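Side-chain contacts in putative SnoaL-like polyketide cyclase (Jannaschia sp., PDB 3KKG), which belongs to the SnoaL-like family of the NTF2 clan and probably catalyses ring closure of a polyketide-like substrate: residues A[49-54]-A[58-63]; A[35-40]-A[125-130]; A[97-102]-A[138-143]; A[17-22]-A[113-118]. All blocks are in the same frame, centred on the assembly; numbering follows the deposited sequence. Where two conformers were deposited one is given.

Contact 1 (A[49-54]-A[58-63])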
loop_
_atom_site.group_PDB
_atom_site.type_symbol
_atom_site.label_atom_id
_atom_site.label_comp_id
_atom_site.label_asym_id
_atom_site.label_seq_id
_atom_site.Cartn_x
_atom_site.Cartn_y
_atom_site.Cartn_z
ATOM N N GLN A 49 5.849 -2.238 14.056
ATOM C CA GLN A 49 4.905 -1.974 15.117
ATOM C C GLN A 49 4.544 -0.478 15.081
ATOM O O GLN A 49 5.355 0.366 14.679
ATOM C CB GLN A 49 5.439 -2.404 16.492
ATOM C CG GLN A 49 6.572 -1.570 17.077
ATOM C CD GLN A 49 6.902 -1.949 18.533
ATOM O OE1 GLN A 49 6.560 -3.038 19.004
ATOM N NE2 GLN A 49 7.580 -1.049 19.239
ATOM N N ALA A 50 3.325 -0.164 15.485
ATOM C CA ALA A 50 2.856 1.204 15.515
ATOM C C ALA A 50 3.743 2.110 16.369
ATOM O O ALA A 50 4.222 1.712 17.471
ATOM C CB ALA A 50 1.386 1.304 16.006
ATOM N N VAL A 51 3.963 3.323 15.870
ATOM C CA VAL A 51 4.571 4.388 16.686
ATOM C C VAL A 51 3.394 5.143 17.278
ATOM O O VAL A 51 2.563 5.704 16.522
ATOM C CB VAL A 51 5.444 5.310 15.817
ATOM C CG1 VAL A 51 5.910 6.536 16.612
ATOM C CG2 VAL A 51 6.651 4.526 15.255
ATOM N N GLU A 52 3.299 5.171 18.615
ATOM C CA GLU A 52 2.121 5.651 19.321
ATOM C C GLU A 52 2.386 7.043 19.898
ATOM O O GLU A 52 3.350 7.253 20.651
ATOM C CB GLU A 52 1.778 4.745 20.484
ATOM C CG GLU A 52 1.709 3.292 20.166
ATOM C CD GLU A 52 0.343 2.818 19.783
ATOM O OE1 GLU A 52 -0.660 3.580 19.902
ATOM O OE2 GLU A 52 0.278 1.640 19.384
ATOM N N GLY A 53 1.469 7.959 19.629
ATOM C CA GLY A 53 1.593 9.326 20.115
ATOM C C GLY A 53 2.049 10.282 19.044
ATOM O O GLY A 53 2.924 9.976 18.271
ATOM N N ILE A 54 1.465 11.474 19.019
ATOM C CA ILE A 54 1.754 12.427 17.954
ATOM C C ILE A 54 3.219 12.900 17.928
ATOM O O ILE A 54 3.828 12.973 16.861
ATOM C CB ILE A 54 0.761 13.639 18.002
ATOM C CG1 ILE A 54 0.957 14.547 16.779
ATOM C CG2 ILE A 54 0.863 14.402 19.328
ATOM C CD1 ILE A 54 0.836 13.842 15.422
ATOM N N ILE A 58 5.669 12.198 14.870
ATOM C CA ILE A 58 6.397 13.283 14.257
ATOM C C ILE A 58 7.909 13.048 14.225
ATOM O O ILE A 58 8.554 13.276 13.214
ATOM C CB ILE A 58 6.069 14.637 14.986
ATOM C CG1 ILE A 58 4.671 15.129 14.602
ATOM C CG2 ILE A 58 7.122 15.749 14.694
ATOM C CD1 ILE A 58 4.238 16.346 15.423
ATOM N N ALA A 59 8.465 12.604 15.346
ATOM C CA ALA A 59 9.889 12.295 15.418
ATOM C C ALA A 59 10.306 11.245 14.389
ATOM O O ALA A 59 11.347 11.370 13.758
ATOM C CB ALA A 59 10.246 11.838 16.832
ATOM N N PHE A 60 9.476 10.224 14.228
ATOM C CA PHE A 60 9.740 9.158 13.273
ATOM C C PHE A 60 9.720 9.735 11.852
ATOM O O PHE A 60 10.574 9.416 10.994
ATOM C CB PHE A 60 8.708 8.041 13.439
ATOM C CG PHE A 60 8.892 6.900 12.492
ATOM C CD1 PHE A 60 9.772 5.889 12.778
ATOM C CD2 PHE A 60 8.214 6.862 11.293
ATOM C CE1 PHE A 60 9.946 4.838 11.884
ATOM C CE2 PHE A 60 8.399 5.794 10.385
ATOM C CZ PHE A 60 9.251 4.804 10.677
ATOM N N ASN A 61 8.711 10.561 11.536
ATOM C CA ASN A 61 8.655 11.162 10.206
ATOM C C ASN A 61 9.885 12.013 9.910
ATOM O O ASN A 61 10.437 11.956 8.817
ATOM C CB ASN A 61 7.371 12.008 10.078
ATOM C CG ASN A 61 6.993 12.330 8.662
ATOM O OD1 ASN A 61 6.788 13.509 8.307
ATOM N ND2 ASN A 61 6.763 11.334 7.899
ATOM N N ALA A 62 10.307 12.772 10.918
ATOM C CA ALA A 62 11.476 13.618 10.785
ATOM C C ALA A 62 12.711 12.806 10.425
ATOM O O ALA A 62 13.465 13.224 9.541
ATOM C CB ALA A 62 11.715 14.454 12.080
ATOM N N VAL A 63 12.869 11.638 11.046
ATOM C CA VAL A 63 13.995 10.737 10.723
ATOM C C VAL A 63 13.965 10.325 9.272
ATOM O O VAL A 63 14.958 10.358 8.570
ATOM C CB VAL A 63 14.049 9.493 11.659
ATOM C CG1 VAL A 63 15.059 8.431 11.138
ATOM C CG2 VAL A 63 14.369 9.921 13.053
#

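Contact 2 (A[35-40]-A[125-130])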
loop_
_atom_site.group_PDB
_atom_site.type_symbol
_atom_site.label_atom_id
_atom_site.label_comp_id
_atom_site.label_asym_id
_atom_site.label_seq_id
_atom_site.Cartn_x
_atom_site.Cartn_y
_atom_site.Cartn_z
ATOM N N GLU A 35 -2.050 20.093 14.406
ATOM C CA GLU A 35 -3.440 20.527 14.234
ATOM C C GLU A 35 -4.368 19.511 13.562
ATOM O O GLU A 35 -5.583 19.593 13.682
ATOM C CB GLU A 35 -3.510 21.866 13.530
ATOM C CG GLU A 35 -3.088 21.957 12.087
ATOM C CD GLU A 35 -3.068 23.431 11.620
ATOM O OE1 GLU A 35 -4.119 24.094 11.744
ATOM O OE2 GLU A 35 -2.005 23.936 11.181
ATOM N N THR A 36 -3.788 18.528 12.881
ATOM C CA THR A 36 -4.538 17.541 12.090
ATOM C C THR A 36 -4.759 16.199 12.809
ATOM O O THR A 36 -5.790 15.541 12.672
ATOM C CB THR A 36 -3.734 17.295 10.771
ATOM O OG1 THR A 36 -3.665 18.548 10.060
ATOM C CG2 THR A 36 -4.429 16.294 9.854
HETATM N N MSE A 37 -3.698 15.732 13.474
HETATM C CA MSE A 37 -3.703 14.436 14.180
HETATM C C MSE A 37 -4.163 14.630 15.630
HETATM O O MSE A 37 -3.953 15.696 16.228
HETATM C CB MSE A 37 -2.301 13.808 14.211
HETATM C CG MSE A 37 -1.859 13.055 12.962
HETATM SE SE MSE A 37 -1.521 14.188 11.362
HETATM C CE MSE A 37 -0.428 12.900 10.353
ATOM N N THR A 38 -4.733 13.565 16.193
ATOM C CA THR A 38 -5.059 13.521 17.633
ATOM C C THR A 38 -3.783 13.221 18.423
ATOM O O THR A 38 -2.789 12.756 17.891
ATOM C CB THR A 38 -6.092 12.437 17.929
ATOM O OG1 THR A 38 -5.562 11.157 17.553
ATOM C CG2 THR A 38 -7.394 12.735 17.162
ATOM N N PRO A 39 -3.780 13.550 19.715
ATOM C CA PRO A 39 -2.589 13.284 20.542
ATOM C C PRO A 39 -2.175 11.808 20.584
ATOM O O PRO A 39 -0.988 11.487 20.695
ATOM C CB PRO A 39 -3.017 13.773 21.931
ATOM C CG PRO A 39 -4.167 14.679 21.662
ATOM C CD PRO A 39 -4.863 14.222 20.460
ATOM N N GLY A 40 -3.162 10.920 20.520
ATOM C CA GLY A 40 -2.923 9.480 20.522
ATOM C C GLY A 40 -2.782 8.881 19.119
ATOM O O GLY A 40 -2.856 7.665 18.966
ATOM N N ILE A 125 -6.512 9.875 13.191
ATOM C CA ILE A 125 -6.114 9.018 14.336
ATOM C C ILE A 125 -5.098 7.909 14.013
ATOM O O ILE A 125 -4.476 7.341 14.939
ATOM C CB ILE A 125 -7.348 8.417 15.031
ATOM C CG1 ILE A 125 -8.102 7.413 14.131
ATOM C CG2 ILE A 125 -8.309 9.539 15.470
ATOM C CD1 ILE A 125 -9.225 6.644 14.865
ATOM N N GLU A 126 -4.981 7.570 12.743
ATOM C CA GLU A 126 -4.052 6.516 12.349
ATOM C C GLU A 126 -3.658 6.709 10.891
ATOM O O GLU A 126 -4.469 7.167 10.055
ATOM C CB GLU A 126 -4.683 5.139 12.515
ATOM C CG GLU A 126 -3.697 3.994 12.234
ATOM C CD GLU A 126 -4.238 2.639 12.605
ATOM O OE1 GLU A 126 -4.289 2.341 13.806
ATOM O OE2 GLU A 126 -4.691 1.948 11.653
HETATM N N MSE A 127 -2.411 6.376 10.604
HETATM C CA MSE A 127 -1.846 6.435 9.289
HETATM C C MSE A 127 -1.040 5.166 9.051
HETATM O O MSE A 127 -0.165 4.876 9.860
HETATM C CB MSE A 127 -0.928 7.653 9.177
HETATM C CG MSE A 127 -0.282 7.853 7.841
HETATM SE SE MSE A 127 0.788 9.455 7.855
HETATM C CE MSE A 127 2.155 8.783 8.870
ATOM N N ARG A 128 -1.379 4.410 8.011
ATOM C CA ARG A 128 -0.637 3.239 7.593
ATOM C C ARG A 128 0.030 3.546 6.275
ATOM O O ARG A 128 -0.517 4.262 5.442
ATOM C CB ARG A 128 -1.559 2.026 7.410
ATOM C CG ARG A 128 -2.303 1.633 8.641
ATOM C CD ARG A 128 -3.375 0.583 8.336
ATOM N NE ARG A 128 -4.062 0.166 9.544
ATOM C CZ ARG A 128 -4.783 -0.950 9.573
ATOM N NH1 ARG A 128 -4.875 -1.743 8.514
ATOM N NH2 ARG A 128 -5.422 -1.282 10.696
ATOM N N TYR A 129 1.242 3.071 6.074
ATOM C CA TYR A 129 2.045 3.430 4.938
ATOM C C TYR A 129 2.696 2.238 4.271
ATOM O O TYR A 129 3.305 1.398 4.913
ATOM C CB TYR A 129 3.132 4.444 5.389
ATOM C CG TYR A 129 3.931 4.962 4.234
ATOM C CD1 TYR A 129 3.381 5.903 3.383
ATOM C CD2 TYR A 129 5.205 4.531 3.976
ATOM C CE1 TYR A 129 4.055 6.339 2.287
ATOM C CE2 TYR A 129 5.902 4.991 2.877
ATOM C CZ TYR A 129 5.333 5.904 2.051
ATOM O OH TYR A 129 6.007 6.360 0.935
ATOM N N PHE A 130 2.740 2.307 2.929
ATOM C CA PHE A 130 3.590 1.422 2.144
ATOM C C PHE A 130 4.198 2.139 0.970
ATOM O O PHE A 130 3.506 2.883 0.268
ATOM C CB PHE A 130 2.832 0.259 1.522
ATOM C CG PHE A 130 2.125 -0.637 2.486
ATOM C CD1 PHE A 130 0.860 -0.358 2.930
ATOM C CD2 PHE A 130 2.694 -1.841 2.898
ATOM C CE1 PHE A 130 0.194 -1.230 3.825
ATOM C CE2 PHE A 130 2.043 -2.714 3.747
ATOM C CZ PHE A 130 0.827 -2.415 4.207
HETATM O O HOH W 1 -4.816 6.727 17.369
#

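Contact 3 (A[97-102]-A[138-143])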
loop_
_atom_site.group_PDB
_atom_site.type_symbol
_atom_site.label_atom_id
_atom_site.label_comp_id
_atom_site.label_asym_id
_atom_site.label_seq_id
_atom_site.Cartn_x
_atom_site.Cartn_y
_atom_site.Cartn_z
ATOM N N GLY A 97 20.799 12.241 2.810
ATOM C CA GLY A 97 21.078 11.995 4.244
ATOM C C GLY A 97 21.016 10.530 4.615
ATOM O O GLY A 97 20.632 9.672 3.835
ATOM N N PRO A 98 21.410 10.259 5.872
ATOM C CA PRO A 98 21.331 8.894 6.320
ATOM C C PRO A 98 19.903 8.385 6.316
ATOM O O PRO A 98 18.974 9.162 6.606
ATOM C CB PRO A 98 21.811 8.956 7.777
ATOM C CG PRO A 98 22.084 10.296 8.088
ATOM C CD PRO A 98 21.848 11.191 6.910
ATOM N N PHE A 99 19.708 7.143 5.913
ATOM C CA PHE A 99 18.334 6.551 5.834
ATOM C C PHE A 99 18.347 5.064 6.232
ATOM O O PHE A 99 18.938 4.255 5.549
ATOM C CB PHE A 99 17.803 6.682 4.406
ATOM C CG PHE A 99 16.352 6.284 4.256
ATOM C CD1 PHE A 99 15.355 7.103 4.756
ATOM C CD2 PHE A 99 16.001 5.139 3.590
ATOM C CE1 PHE A 99 14.009 6.759 4.561
ATOM C CE2 PHE A 99 14.669 4.797 3.442
ATOM C CZ PHE A 99 13.687 5.627 3.897
ATOM N N LEU A 100 17.679 4.791 7.330
ATOM C CA LEU A 100 17.488 3.411 7.808
ATOM C C LEU A 100 18.794 2.606 7.828
ATOM O O LEU A 100 18.891 1.444 7.351
ATOM C CB LEU A 100 16.385 2.706 6.998
ATOM C CG LEU A 100 15.026 3.409 6.992
ATOM C CD1 LEU A 100 13.991 2.524 6.218
ATOM C CD2 LEU A 100 14.542 3.801 8.403
ATOM N N GLY A 101 19.832 3.288 8.313
ATOM C CA GLY A 101 21.152 2.693 8.489
ATOM C C GLY A 101 22.082 2.786 7.300
ATOM O O GLY A 101 23.241 2.349 7.349
ATOM N N VAL A 102 21.615 3.392 6.209
ATOM C CA VAL A 102 22.449 3.434 5.014
ATOM C C VAL A 102 23.013 4.895 5.026
ATOM O O VAL A 102 22.229 5.879 5.044
ATOM C CB VAL A 102 21.637 3.207 3.746
ATOM C CG1 VAL A 102 22.485 3.359 2.477
ATOM C CG2 VAL A 102 20.994 1.806 3.766
ATOM N N THR A 138 17.453 -1.341 -1.968
ATOM C CA THR A 138 18.361 -1.901 -2.982
ATOM C C THR A 138 19.071 -0.800 -3.764
ATOM O O THR A 138 20.307 -0.885 -3.973
ATOM C CB THR A 138 17.591 -2.846 -3.934
ATOM O OG1 THR A 138 17.016 -3.867 -3.128
ATOM C CG2 THR A 138 18.512 -3.442 -5.006
ATOM N N ALA A 139 18.338 0.233 -4.184
ATOM C CA ALA A 139 18.863 1.341 -4.997
ATOM C C ALA A 139 19.903 2.118 -4.216
ATOM O O ALA A 139 21.003 2.421 -4.778
ATOM C CB ALA A 139 17.771 2.233 -5.470
ATOM N N ILE A 140 19.648 2.392 -2.938
ATOM C CA ILE A 140 20.580 3.239 -2.148
ATOM C C ILE A 140 21.757 2.481 -1.553
ATOM O O ILE A 140 22.783 3.098 -1.190
ATOM C CB ILE A 140 19.846 4.037 -1.018
ATOM C CG1 ILE A 140 19.369 3.121 0.125
ATOM C CG2 ILE A 140 18.781 4.909 -1.565
ATOM C CD1 ILE A 140 18.774 3.872 1.289
ATOM N N SER A 141 21.661 1.152 -1.448
ATOM C CA SER A 141 22.743 0.311 -0.931
ATOM C C SER A 141 23.666 -0.182 -2.061
ATOM O O SER A 141 24.655 -0.865 -1.793
ATOM C CB SER A 141 22.159 -0.905 -0.224
ATOM O OG SER A 141 21.258 -0.539 0.812
ATOM N N ALA A 142 23.356 0.168 -3.304
ATOM C CA ALA A 142 24.058 -0.353 -4.478
ATOM C C ALA A 142 25.509 0.172 -4.492
ATOM O O ALA A 142 25.718 1.386 -4.318
ATOM C CB ALA A 142 23.331 0.093 -5.752
ATOM N N PRO A 143 26.505 -0.729 -4.702
ATOM C CA PRO A 143 27.928 -0.307 -4.763
ATOM C C PRO A 143 28.198 0.760 -5.832
ATOM O O PRO A 143 27.405 0.913 -6.764
ATOM C CB PRO A 143 28.677 -1.605 -5.100
ATOM C CG PRO A 143 27.622 -2.570 -5.601
ATOM C CD PRO A 143 26.355 -2.188 -4.889
#

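Contact 4 (A[17-22]-A[113-118])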
loop_
_atom_site.group_PDB
_atom_site.type_symbol
_atom_site.label_atom_id
_atom_site.label_comp_id
_atom_site.label_asym_id
_atom_site.label_seq_id
_atom_site.Cartn_x
_atom_site.Cartn_y
_atom_site.Cartn_z
ATOM N N ARG A 17 -3.808 18.270 3.156
ATOM C CA ARG A 17 -2.872 19.246 3.726
ATOM C C ARG A 17 -1.563 18.591 4.107
ATOM O O ARG A 17 -0.506 19.221 4.019
ATOM C CB ARG A 17 -3.466 19.937 4.948
ATOM C CG ARG A 17 -4.680 20.739 4.676
ATOM C CD ARG A 17 -5.139 21.562 5.878
ATOM N NE ARG A 17 -4.109 22.526 6.279
ATOM C CZ ARG A 17 -3.793 22.838 7.532
ATOM N NH1 ARG A 17 -4.411 22.280 8.567
ATOM N NH2 ARG A 17 -2.848 23.744 7.753
ATOM N N LEU A 18 -1.603 17.295 4.456
ATOM C CA LEU A 18 -0.401 16.586 4.852
ATOM C C LEU A 18 0.554 16.318 3.697
ATOM O O LEU A 18 1.694 15.938 3.906
ATOM C CB LEU A 18 -0.777 15.258 5.510
ATOM C CG LEU A 18 -1.654 15.368 6.765
ATOM C CD1 LEU A 18 -2.164 14.023 7.249
ATOM C CD2 LEU A 18 -0.847 16.129 7.888
ATOM N N PHE A 19 0.092 16.550 2.480
ATOM C CA PHE A 19 0.885 16.358 1.283
ATOM C C PHE A 19 1.392 17.690 0.705
ATOM O O PHE A 19 2.049 17.679 -0.332
ATOM C CB PHE A 19 0.127 15.548 0.225
ATOM C CG PHE A 19 -0.142 14.131 0.692
ATOM C CD1 PHE A 19 -1.214 13.848 1.525
ATOM C CD2 PHE A 19 0.778 13.148 0.426
ATOM C CE1 PHE A 19 -1.395 12.565 1.995
ATOM C CE2 PHE A 19 0.580 11.835 0.895
ATOM C CZ PHE A 19 -0.492 11.579 1.696
ATOM N N ASP A 20 1.077 18.792 1.388
ATOM C CA ASP A 20 1.504 20.142 0.971
ATOM C C ASP A 20 2.121 20.821 2.185
ATOM O O ASP A 20 3.314 20.623 2.467
ATOM C CB ASP A 20 0.311 20.896 0.346
ATOM C CG ASP A 20 0.666 22.297 -0.070
ATOM O OD1 ASP A 20 1.810 22.501 -0.465
ATOM O OD2 ASP A 20 -0.284 23.094 -0.096
ATOM N N GLU A 21 1.353 21.613 2.920
ATOM C CA GLU A 21 1.916 22.326 4.076
ATOM C C GLU A 21 2.411 21.393 5.206
ATOM O O GLU A 21 3.290 21.756 5.995
ATOM C CB GLU A 21 0.927 23.327 4.646
ATOM C CG GLU A 21 -0.451 22.802 5.014
ATOM C CD GLU A 21 -1.516 22.997 3.909
ATOM O OE1 GLU A 21 -1.327 22.574 2.733
ATOM O OE2 GLU A 21 -2.576 23.579 4.236
ATOM N N GLY A 22 1.839 20.186 5.284
ATOM C CA GLY A 22 2.210 19.191 6.290
ATOM C C GLY A 22 3.178 18.137 5.792
ATOM O O GLY A 22 3.413 17.141 6.468
ATOM N N ASP A 113 3.653 5.062 -3.868
ATOM C CA ASP A 113 3.358 4.741 -2.491
ATOM C C ASP A 113 1.871 4.770 -2.271
ATOM O O ASP A 113 1.080 5.124 -3.170
ATOM C CB ASP A 113 4.150 5.579 -1.550
ATOM C CG ASP A 113 3.675 6.970 -1.375
ATOM O OD1 ASP A 113 2.672 7.389 -1.977
ATOM O OD2 ASP A 113 4.359 7.726 -0.630
ATOM N N VAL A 114 1.469 4.435 -1.074
ATOM C CA VAL A 114 0.056 4.514 -0.639
ATOM C C VAL A 114 0.021 4.766 0.853
ATOM O O VAL A 114 0.766 4.181 1.642
ATOM C CB VAL A 114 -0.715 3.264 -1.022
ATOM C CG1 VAL A 114 -0.148 2.018 -0.411
ATOM C CG2 VAL A 114 -2.200 3.447 -0.601
ATOM N N THR A 115 -0.777 5.764 1.271
ATOM C CA THR A 115 -0.987 6.126 2.670
ATOM C C THR A 115 -2.446 5.931 2.974
ATOM O O THR A 115 -3.294 6.461 2.216
ATOM C CB THR A 115 -0.502 7.570 2.950
ATOM O OG1 THR A 115 0.780 7.772 2.293
ATOM C CG2 THR A 115 -0.377 7.850 4.413
ATOM N N LEU A 116 -2.738 5.244 4.066
ATOM C CA LEU A 116 -4.096 4.863 4.408
ATOM C C LEU A 116 -4.419 5.521 5.733
ATOM O O LEU A 116 -3.846 5.149 6.788
ATOM C CB LEU A 116 -4.181 3.333 4.476
ATOM C CG LEU A 116 -3.725 2.663 3.167
ATOM C CD1 LEU A 116 -2.580 1.739 3.417
ATOM C CD2 LEU A 116 -4.847 1.943 2.509
ATOM N N PHE A 117 -5.321 6.490 5.724
ATOM C CA PHE A 117 -5.661 7.271 6.903
ATOM C C PHE A 117 -6.992 6.830 7.474
ATOM O O PHE A 117 -7.932 6.505 6.716
ATOM C CB PHE A 117 -5.797 8.756 6.499
ATOM C CG PHE A 117 -4.496 9.362 6.036
ATOM C CD1 PHE A 117 -3.651 9.974 6.932
ATOM C CD2 PHE A 117 -4.153 9.397 4.692
ATOM C CE1 PHE A 117 -2.457 10.557 6.508
ATOM C CE2 PHE A 117 -2.962 9.998 4.274
ATOM C CZ PHE A 117 -2.135 10.618 5.185
ATOM N N THR A 118 -7.090 6.885 8.793
ATOM C CA THR A 118 -8.366 6.771 9.499
ATOM C C THR A 118 -8.569 8.052 10.284
ATOM O O THR A 118 -7.630 8.568 10.927
ATOM C CB THR A 118 -8.347 5.587 10.460
ATOM O OG1 THR A 118 -7.960 4.417 9.724
ATOM C CG2 THR A 118 -9.725 5.323 11.068
#

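Contact 1 (A[49-54]-A[58-63])
Ile54 and Ile58 meet one turn apart at the start of helix 54-67. Polar contact is limited to their backbones. Ile58 N donates to Ile54 O at 2.8 Å, with an N-H...O angle of 166°. This is an i to i+4 bond of the helix. Gly53 is the N-cap residue. At its phi and psi a CB would press on the carbonyl oxygen of Glu52.

The apolar contacts come in two groups. In the first, Ile58 CG1 lies anti to its own carbonyl carbon, beside the backbone N (chi1 -75°). This torsion turns CG1 over the same acceptor, 3.2 Å from Ile54 O. Ile58 CD1 then reaches Ile54 CG1 at 4.0 Å, and the two side chains cross obliquely. An alanine at the Ile58 position would remove CG1, CG2 and CD1, and a gap would probably open against Ile54 while the backbone bond stays. Ile54 was built in two conformers, so its side-chain contacts are less certain. In the second group, one methyl of Val51, CG2, approaches the ring of Phe60 at an oblique angle, 4.2 Å from Phe60 CD1. Both residues point toward each other across the turn.

The contact seats the helix on strand 51-52, outermost in the sheet of this chain. Val51 pairs through its backbone with Ser43 of strand 41-45, and Ile54 packs on Phe41. Phe60 meets Phe45 edge-to-face. Ile58 and Ala62 also touch Arg30 of helix 29-36.

Contact 2 (A[35-40]-A[125-130])
Thr38 touches Ile125 on a strand of the curved NTF2-like sheet. The flat groups lie beside this contact on strand 125-130. There the guanidinium of Arg128 has Glu126 CD at its edge, in its plane. Arg128 NE donates to Glu126 OE2 at 2.8 Å as part of a salt bridge. The oxygen is met on its anti side, 33° out of the carboxylate plane. Both groups have second partners: Glu126 OE1 pairs with Arg42, and Arg128 NH1 with Glu76 of the second subunit.

The contact joins the chain just after helix 29-36 to the sheet. It lies at a classic beta bulge, where Ile125 and Glu126 both face Thr118.

Thr38 and Ile125 lie side by side and point the same way. Thr38 CG2 is 3.7 Å from Ile125 CG2, and Thr38 OG1 rests 3.8 Å from that same methyl. Ile125 CG2 stands anti to its own carbonyl carbon, which turns this branch to Thr38 and leaves CG1 to run elsewhere.

Deeper in, two selenomethionines make a looser contact: Met37 CE is 4.4 Å from Met127 SE. Met37 has two conformers, so this pair is less certain. Met127 also packs on Phe117.

At the surface a water lies between two carbonyl oxygens. Its 2.5 Å distance to Ile125 O is short enough to leave that bond somewhat doubtful. The same water donates to Gly40 O at 2.7 Å.

Contact 3 (A[97-102]-A[138-143])
Ile140 holds CG1 between its backbone N and carbonyl carbon (chi1 71°), which carries CD1 out from the helix end to Phe99 and Val102. Phe99 has CG anti to its backbone N (chi1 -172°), and this carries the ring toward that methyl. The loop partner is a type I' beta turn from Phe99 to Val102, closed by two backbone bonds between its end residues. It packs on the last turn of helix 133-140.

Ile140 CD1 lies near the plane of the Phe99 ring, 3.8 Å from Phe99 CD2. The two side chains cross at about a right angle. On one face the same ring has Leu100 CG over its centre. Phe68 meets Phe99 edge-to-face from elsewhere in the chain.

Val102 touches with CB and both methyls. Its CB is 3.8 Å from Ile140 CD1. Its CG1 is 3.7 Å from Ile140 O. A glycine in its place takes CB and both methyls away, and would probably leave Ile140 CD1 with a gap on one side and the turn less firmly seated on the helix.

Ser141 OG is hydrogen-bonded to Met137 O, and Val102 CG2 rests against that hydroxyl oxygen, 3.8 Å from Ser141 OG.

Contact 4 (A[17-22]-A[113-118])
Leu18 and Phe19 reach from a loop to Phe117 on strand 113-118. Leu18 CD1 comes within 3.6 Å of Phe117 CE1, oblique to the ring. The two side chains slide past each other in opposite directions. The Phe19 and Phe117 side chains come from opposite directions and meet along their rims. Phe19 CE1 is 3.8 Å from Phe117 CE2, which lies at the edge of the Phe19 ring, near its plane. Both phenylalanines place CG anti to the carbonyl carbon (chi1 -65° in each), and this aims their rings at each other. Thr115, two residues earlier on the strand, adds a weaker touch: Thr115 OG1 is 4.1 Å from Phe19 CZ, again at the ring edge.

These residues lie between the helices and the sheet, consistent with the cone-like NTF2 fold. Residues 17-22 lie in the loop between helix 6-16 and helix 29-36.

Further out, Leu18 packs on Trp33, and Phe19 on Val87 of the adjacent strand 84-94 and on Val73 and Val75 of strand 72-81. Met127 lies next to both Thr115 and Phe117. The loop is held by Arg17 O, which accepts from Asp20 N and Gly22 N on opposite faces of its carbonyl plane. Arg17 NE also donates to Glu21 OE2 at 2.8 Å, nearly straight at 172°. That oxygen lies in the guanidinium plane, but is met from above its own carboxylate plane.

In the fold
From the N terminus, the loop 17-22 opens contact 4, which closes at strand 108-120. Residues 35-40 open contact 2, which closes one strand later, on 123-131, so these two loops cross. Contact 1 opens and closes early, nested inside both. Contact 3 opens at 97-102 and closes at the C-terminal helix 133-140, crossing contacts 2 and 4. It ties the loop between strands 84-94 and 108-120 to that helix. Contacts 1 and 2 touch where Ile54 N probably bonds to Pro39 O. Contacts 2 and 4 touch along adjacent strands, partly through Tyr129 and Asp113. Contact 3 lies apart, about 27 Å from contact 2 between centres. Contacts 1, 2 and 4 tie helices and loops to one sheet.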